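Local coordinates for putative tetR family transcription regulator (Shewanella loihica, PDB 3PPB), which probably binds DNA through a helix-turn-helix motif and regulates transcription as a TetR-family protein, at residues Leu94-Gln108 with Tyr161-Trp175. Numbering follows the deposited sequence.
Sequences LTWAMANPLKQAFFQ and YLAATRYFVDHPERW. With EDO (1,2-ethanediol), chain G; EDO (1,2-ethanediol), chain F.
Leu94, Met98, Gln104 and Gln108 pack against the end of helix 150-170 and the turn after it, which holds Trp175, in a helix-helix contact between helices 82-99, 101-110 and 150-170 of the all-helical chain. The chain kinks at Asn100, so helices 82-99 and 101-110 both meet this one partner. Segment 94-99 crosses segment 161-170 at -44°, with axes 10.2 Å apart. Leu94 is a knob among Tyr161, Ala164, Thr165 and Phe168. Its CD1 lies against the Tyr161 ring and its CD2 against Phe168. Tyr161 is a knob in return, among Leu94, Ala97, Gln104 and Phe107. Tyr161 OH donates to Gln104 OE1 at 2.7 Å, from above the carbonyl plane. Thr165 CG2 presses on Ala97 CB at 3.5 Å, which is tight. Thr165 OG1 donates to Tyr161 O within its own helix. Gln108 bends at chi2 (57°), which brings Gln108 NE2 to Leu162 O at 3.0 Å, in the carbonyl plane and on a lone pair. Arg166 NH1 bonds Met112 O of the second subunit, so this end borders the dimer interface. At the other end Met98, a selenomethionine, lies over Trp175. Met98 CG sits 3.7 Å from the centroid of the Trp175 five-membered ring, almost on the normal, and SE stands farther above the same face. Trp175 CH2 reaches Leu94 CB, and Trp175 CE3 lies over the centre of the Phe168 ring. With an alanine here, Met98 and one face of Phe168 would probably lose their aromatic neighbour, and Leu94 CB its contact. Knobs-into-holes packing closed by a Met-aromatic contact, with selenium for sulfur, thus joins these elements in the tetracycline repressor-like fold.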
loop_
_atom_site.group_PDB
_atom_site.type_symbol
_atom_site.label_atom_id
_atom_site.label_comp_id
_atom_site.label_asym_id
_atom_site.label_seq_id
_atom_site.Cartn_x
_atom_site.Cartn_y
_atom_site.Cartn_z
ATOM N N LEU A 94 -5.452 7.676 12.073
ATOM C CA LEU A 94 -6.097 8.368 10.952
ATOM C C LEU A 94 -6.025 9.876 11.157
ATOM O O LEU A 94 -5.752 10.580 10.190
ATOM C CB LEU A 94 -7.548 7.869 10.759
ATOM C CG LEU A 94 -7.773 6.748 9.698
ATOM C CD1 LEU A 94 -6.834 5.569 9.893
ATOM C CD2 LEU A 94 -9.198 6.201 9.766
ATOM N N THR A 95 -6.171 10.373 12.419
ATOM C CA THR A 95 -6.065 11.806 12.717
ATOM C C THR A 95 -4.648 12.271 12.410
ATOM O O THR A 95 -4.469 13.326 11.790
ATOM C CB THR A 95 -6.452 12.097 14.169
ATOM O OG1 THR A 95 -7.798 11.672 14.366
ATOM C CG2 THR A 95 -6.310 13.578 14.553
ATOM N N TRP A 96 -3.643 11.461 12.800
ATOM C CA TRP A 96 -2.234 11.777 12.553
ATOM C C TRP A 96 -1.989 11.898 11.048
ATOM O O TRP A 96 -1.337 12.848 10.623
ATOM C CB TRP A 96 -1.316 10.724 13.191
ATOM C CG TRP A 96 0.147 10.996 12.965
ATOM C CD1 TRP A 96 1.003 11.643 13.811
ATOM C CD2 TRP A 96 0.921 10.627 11.811
ATOM N NE1 TRP A 96 2.268 11.693 13.261
ATOM C CE2 TRP A 96 2.242 11.094 12.022
ATOM C CE3 TRP A 96 0.628 9.951 10.614
ATOM C CZ2 TRP A 96 3.269 10.873 11.094
ATOM C CZ3 TRP A 96 1.640 9.771 9.680
ATOM C CH2 TRP A 96 2.938 10.239 9.920
ATOM N N ALA A 97 -2.539 10.951 10.251
ATOM C CA ALA A 97 -2.422 10.927 8.785
ATOM C C ALA A 97 -2.980 12.218 8.142
ATOM O O ALA A 97 -2.380 12.733 7.211
ATOM C CB ALA A 97 -3.151 9.714 8.228
HETATM N N MSE A 98 -4.133 12.720 8.636
HETATM C CA MSE A 98 -4.768 13.938 8.118
HETATM C C MSE A 98 -4.009 15.174 8.595
HETATM O O MSE A 98 -3.947 16.158 7.868
HETATM C CB MSE A 98 -6.242 14.028 8.547
HETATM C CG MSE A 98 -7.104 12.838 8.072
HETATM SE SE MSE A 98 -7.044 12.488 6.119
HETATM C CE MSE A 98 -8.148 14.053 5.482
ATOM N N ALA A 99 -3.421 15.127 9.804
ATOM C CA ALA A 99 -2.675 16.257 10.367
ATOM C C ALA A 99 -1.254 16.408 9.776
ATOM O O ALA A 99 -0.705 17.500 9.854
ATOM C CB ALA A 99 -2.578 16.113 11.883
ATOM N N ASN A 100 -0.645 15.322 9.230
ATOM C CA ASN A 100 0.728 15.349 8.686
ATOM C C ASN A 100 0.727 14.854 7.238
ATOM O O ASN A 100 1.153 13.727 6.983
ATOM C CB ASN A 100 1.654 14.489 9.570
ATOM C CG ASN A 100 1.608 14.880 11.031
ATOM O OD1 ASN A 100 2.352 15.750 11.476
ATOM N ND2 ASN A 100 0.687 14.309 11.796
ATOM N N PRO A 101 0.210 15.657 6.277
ATOM C CA PRO A 101 0.057 15.148 4.895
ATOM C C PRO A 101 1.364 14.747 4.206
ATOM O O PRO A 101 1.357 13.771 3.457
ATOM C CB PRO A 101 -0.647 16.296 4.150
ATOM C CG PRO A 101 -0.460 17.501 5.007
ATOM C CD PRO A 101 -0.395 17.000 6.415
ATOM N N LEU A 102 2.483 15.435 4.492
ATOM C CA LEU A 102 3.757 15.076 3.877
ATOM C C LEU A 102 4.291 13.717 4.399
ATOM O O LEU A 102 4.618 12.829 3.591
ATOM C CB LEU A 102 4.789 16.196 4.102
ATOM C CG LEU A 102 6.135 16.043 3.411
ATOM C CD1 LEU A 102 5.979 15.935 1.896
ATOM C CD2 LEU A 102 7.007 17.231 3.725
ATOM N N LYS A 103 4.347 13.558 5.736
ATOM C CA LYS A 103 4.800 12.323 6.375
ATOM C C LYS A 103 3.882 11.149 6.035
ATOM O O LYS A 103 4.367 10.028 5.854
ATOM C CB LYS A 103 4.894 12.508 7.890
ATOM C CG LYS A 103 6.086 13.339 8.284
ATOM C CD LYS A 103 5.997 13.838 9.717
ATOM C CE LYS A 103 7.160 14.774 9.958
ATOM N NZ LYS A 103 7.073 15.403 11.296
ATOM N N GLN A 104 2.563 11.420 5.880
ATOM C CA GLN A 104 1.600 10.392 5.498
ATOM C C GLN A 104 1.831 9.959 4.028
ATOM O O GLN A 104 1.844 8.761 3.744
ATOM C CB GLN A 104 0.150 10.855 5.729
ATOM C CG GLN A 104 -0.913 9.873 5.227
ATOM C CD GLN A 104 -0.768 8.473 5.788
ATOM O OE1 GLN A 104 -0.258 8.262 6.895
ATOM N NE2 GLN A 104 -1.245 7.485 5.045
ATOM N N ALA A 105 2.057 10.926 3.115
ATOM C CA ALA A 105 2.364 10.612 1.707
ATOM C C ALA A 105 3.650 9.743 1.630
ATOM O O ALA A 105 3.708 8.819 0.828
ATOM C CB ALA A 105 2.537 11.896 0.908
ATOM N N PHE A 106 4.641 10.015 2.518
ATOM C CA PHE A 106 5.897 9.272 2.670
ATOM C C PHE A 106 5.584 7.823 3.062
ATOM O O PHE A 106 6.194 6.916 2.500
ATOM C CB PHE A 106 6.814 9.957 3.720
ATOM C CG PHE A 106 8.069 9.186 4.056
ATOM C CD1 PHE A 106 9.208 9.307 3.268
ATOM C CD2 PHE A 106 8.107 8.318 5.149
ATOM C CE1 PHE A 106 10.361 8.574 3.557
ATOM C CE2 PHE A 106 9.263 7.585 5.437
ATOM C CZ PHE A 106 10.390 7.736 4.651
ATOM N N PHE A 107 4.609 7.592 3.983
ATOM C CA PHE A 107 4.211 6.217 4.356
ATOM C C PHE A 107 3.553 5.518 3.169
ATOM O O PHE A 107 3.885 4.385 2.842
ATOM C CB PHE A 107 3.247 6.198 5.553
ATOM C CG PHE A 107 3.820 6.396 6.936
ATOM C CD1 PHE A 107 5.174 6.166 7.191
ATOM C CD2 PHE A 107 3.000 6.743 7.996
ATOM C CE1 PHE A 107 5.693 6.319 8.474
ATOM C CE2 PHE A 107 3.515 6.851 9.292
ATOM C CZ PHE A 107 4.856 6.652 9.517
ATOM N N GLN A 108 2.653 6.211 2.498
ATOM C CA GLN A 108 1.943 5.661 1.355
ATOM C C GLN A 108 2.976 5.225 0.294
ATOM O O GLN A 108 2.883 4.140 -0.258
ATOM C CB GLN A 108 0.950 6.721 0.844
ATOM C CG GLN A 108 -0.325 6.194 0.222
ATOM C CD GLN A 108 -1.170 5.278 1.078
ATOM O OE1 GLN A 108 -1.037 4.067 1.001
ATOM N NE2 GLN A 108 -2.127 5.811 1.832
ATOM N N TYR A 161 -4.877 0.310 7.232
ATOM C CA TYR A 161 -4.554 1.708 7.576
ATOM C C TYR A 161 -4.228 2.487 6.288
ATOM O O TYR A 161 -4.727 3.596 6.072
ATOM C CB TYR A 161 -3.373 1.765 8.569
ATOM C CG TYR A 161 -2.782 3.150 8.716
ATOM C CD1 TYR A 161 -3.410 4.120 9.499
ATOM C CD2 TYR A 161 -1.627 3.514 8.029
ATOM C CE1 TYR A 161 -2.883 5.413 9.613
ATOM C CE2 TYR A 161 -1.111 4.814 8.114
ATOM C CZ TYR A 161 -1.735 5.753 8.922
ATOM O OH TYR A 161 -1.245 7.033 9.034
ATOM N N LEU A 162 -3.386 1.906 5.429
ATOM C CA LEU A 162 -2.990 2.585 4.194
ATOM C C LEU A 162 -4.164 2.765 3.255
ATOM O O LEU A 162 -4.245 3.783 2.577
ATOM C CB LEU A 162 -1.833 1.854 3.499
ATOM C CG LEU A 162 -0.472 1.896 4.241
ATOM C CD1 LEU A 162 0.514 1.007 3.558
ATOM C CD2 LEU A 162 0.072 3.328 4.340
ATOM N N ALA A 163 -5.098 1.805 3.240
ATOM C CA ALA A 163 -6.298 1.887 2.404
ATOM C C ALA A 163 -7.225 2.998 2.914
ATOM O O ALA A 163 -7.719 3.780 2.115
ATOM C CB ALA A 163 -7.019 0.557 2.396
ATOM N N ALA A 164 -7.437 3.083 4.243
ATOM C CA ALA A 164 -8.350 4.076 4.833
ATOM C C ALA A 164 -7.780 5.482 4.704
ATOM O O ALA A 164 -8.536 6.412 4.430
ATOM C CB ALA A 164 -8.652 3.743 6.305
ATOM N N THR A 165 -6.456 5.636 4.833
ATOM C CA THR A 165 -5.824 6.953 4.718
ATOM C C THR A 165 -5.735 7.392 3.255
ATOM O O THR A 165 -5.822 8.581 3.002
ATOM C CB THR A 165 -4.499 7.009 5.444
ATOM O OG1 THR A 165 -3.605 6.026 4.930
ATOM C CG2 THR A 165 -4.670 6.852 6.954
ATOM N N ARG A 166 -5.624 6.445 2.298
ATOM C CA ARG A 166 -5.691 6.735 0.864
ATOM C C ARG A 166 -7.080 7.306 0.577
ATOM O O ARG A 166 -7.207 8.364 -0.024
ATOM C CB ARG A 166 -5.466 5.432 0.039
ATOM C CG ARG A 166 -5.821 5.489 -1.474
ATOM C CD ARG A 166 -4.718 6.144 -2.298
ATOM N NE ARG A 166 -4.722 7.599 -2.137
ATOM C CZ ARG A 166 -3.685 8.322 -1.727
ATOM N NH1 ARG A 166 -2.518 7.742 -1.480
ATOM N NH2 ARG A 166 -3.802 9.634 -1.577
ATOM N N TYR A 167 -8.121 6.608 1.070
ATOM C CA TYR A 167 -9.530 6.971 0.924
ATOM C C TYR A 167 -9.809 8.370 1.483
ATOM O O TYR A 167 -10.429 9.188 0.793
ATOM C CB TYR A 167 -10.410 5.921 1.642
ATOM C CG TYR A 167 -11.900 6.141 1.523
ATOM C CD1 TYR A 167 -12.580 5.835 0.346
ATOM C CD2 TYR A 167 -12.630 6.678 2.579
ATOM C CE1 TYR A 167 -13.955 6.044 0.229
ATOM C CE2 TYR A 167 -13.998 6.900 2.469
ATOM C CZ TYR A 167 -14.664 6.543 1.305
ATOM O OH TYR A 167 -16.026 6.706 1.193
ATOM N N PHE A 168 -9.380 8.649 2.732
ATOM C CA PHE A 168 -9.687 9.924 3.341
ATOM C C PHE A 168 -8.861 11.066 2.773
ATOM O O PHE A 168 -9.346 12.187 2.783
ATOM C CB PHE A 168 -9.589 9.858 4.864
ATOM C CG PHE A 168 -10.726 9.043 5.480
ATOM C CD1 PHE A 168 -12.052 9.439 5.323
ATOM C CD2 PHE A 168 -10.461 7.910 6.244
ATOM C CE1 PHE A 168 -13.098 8.703 5.890
ATOM C CE2 PHE A 168 -11.514 7.150 6.805
ATOM C CZ PHE A 168 -12.824 7.564 6.630
ATOM N N VAL A 169 -7.668 10.796 2.220
ATOM C CA VAL A 169 -6.870 11.852 1.584
ATOM C C VAL A 169 -7.516 12.163 0.221
ATOM O O VAL A 169 -7.578 13.330 -0.173
ATOM C CB VAL A 169 -5.370 11.480 1.483
ATOM C CG1 VAL A 169 -4.613 12.434 0.534
ATOM C CG2 VAL A 169 -4.726 11.448 2.877
ATOM N N ASP A 170 -8.032 11.126 -0.476
ATOM C CA ASP A 170 -8.709 11.301 -1.776
ATOM C C ASP A 170 -10.062 11.994 -1.615
ATOM O O ASP A 170 -10.505 12.689 -2.526
ATOM C CB ASP A 170 -8.952 9.935 -2.465
ATOM C CG ASP A 170 -7.736 9.212 -3.019
ATOM O OD1 ASP A 170 -6.631 9.813 -3.027
ATOM O OD2 ASP A 170 -7.889 8.033 -3.438
ATOM N N HIS A 171 -10.751 11.732 -0.497
ATOM C CA HIS A 171 -12.087 12.287 -0.213
ATOM C C HIS A 171 -12.039 12.966 1.171
ATOM O O HIS A 171 -12.597 12.428 2.134
ATOM C CB HIS A 171 -13.142 11.157 -0.249
ATOM C CG HIS A 171 -13.051 10.291 -1.459
ATOM N ND1 HIS A 171 -13.492 10.735 -2.697
ATOM C CD2 HIS A 171 -12.527 9.051 -1.598
ATOM C CE1 HIS A 171 -13.222 9.755 -3.545
ATOM N NE2 HIS A 171 -12.667 8.707 -2.923
ATOM N N PRO A 172 -11.360 14.133 1.292
ATOM C CA PRO A 172 -11.201 14.759 2.623
ATOM C C PRO A 172 -12.516 15.162 3.293
ATOM O O PRO A 172 -12.580 15.150 4.520
ATOM C CB PRO A 172 -10.301 15.978 2.353
ATOM C CG PRO A 172 -10.396 16.218 0.896
ATOM C CD PRO A 172 -10.642 14.902 0.248
ATOM N N GLU A 173 -13.577 15.429 2.504
ATOM C CA GLU A 173 -14.899 15.770 3.034
ATOM C C GLU A 173 -15.523 14.566 3.783
ATOM O O GLU A 173 -16.293 14.758 4.721
ATOM C CB GLU A 173 -15.835 16.291 1.921
ATOM C CG GLU A 173 -16.470 15.229 1.018
ATOM C CD GLU A 173 -15.648 14.553 -0.069
ATOM O OE1 GLU A 173 -14.468 14.923 -0.265
ATOM O OE2 GLU A 173 -16.209 13.667 -0.755
ATOM N N ARG A 174 -15.156 13.338 3.405
ATOM C CA ARG A 174 -15.705 12.131 4.032
ATOM C C ARG A 174 -15.111 11.894 5.410
ATOM O O ARG A 174 -15.765 11.280 6.245
ATOM C CB ARG A 174 -15.525 10.910 3.127
ATOM C CG ARG A 174 -16.300 11.111 1.837
ATOM C CD ARG A 174 -16.372 9.871 0.996
ATOM N NE ARG A 174 -16.704 10.214 -0.385
ATOM C CZ ARG A 174 -16.913 9.335 -1.352
ATOM N NH1 ARG A 174 -16.840 8.032 -1.102
ATOM N NH2 ARG A 174 -17.210 9.748 -2.576
ATOM N N TRP A 175 -13.901 12.427 5.680
ATOM C CA TRP A 175 -13.246 12.308 6.986
ATOM C C TRP A 175 -14.046 13.100 8.036
ATOM O O TRP A 175 -13.982 12.793 9.218
ATOM C CB TRP A 175 -11.765 12.786 6.901
ATOM C CG TRP A 175 -11.069 12.914 8.235
ATOM C CD1 TRP A 175 -10.637 14.070 8.820
ATOM C CD2 TRP A 175 -10.770 11.850 9.172
ATOM N NE1 TRP A 175 -10.073 13.797 10.053
ATOM C CE2 TRP A 175 -10.168 12.446 10.305
ATOM C CE3 TRP A 175 -11.002 10.459 9.184
ATOM C CZ2 TRP A 175 -9.796 11.705 11.435
ATOM C CZ3 TRP A 175 -10.605 9.725 10.291
ATOM C CH2 TRP A 175 -9.999 10.344 11.397
HETATM C C1 EDO G . 4.100 14.337 14.598
HETATM O O1 EDO G . 4.871 13.579 13.653
HETATM C C2 EDO G . 3.867 13.484 15.843
HETATM O O2 EDO G . 2.994 14.174 16.750
HETATM C C1 EDO F . 1.165 1.546 -1.492
HETATM O O1 EDO F . 0.550 2.606 -0.748
HETATM C C2 EDO F . 1.278 0.322 -0.590
HETATM O O2 EDO F . 2.227 -0.606 -1.138
#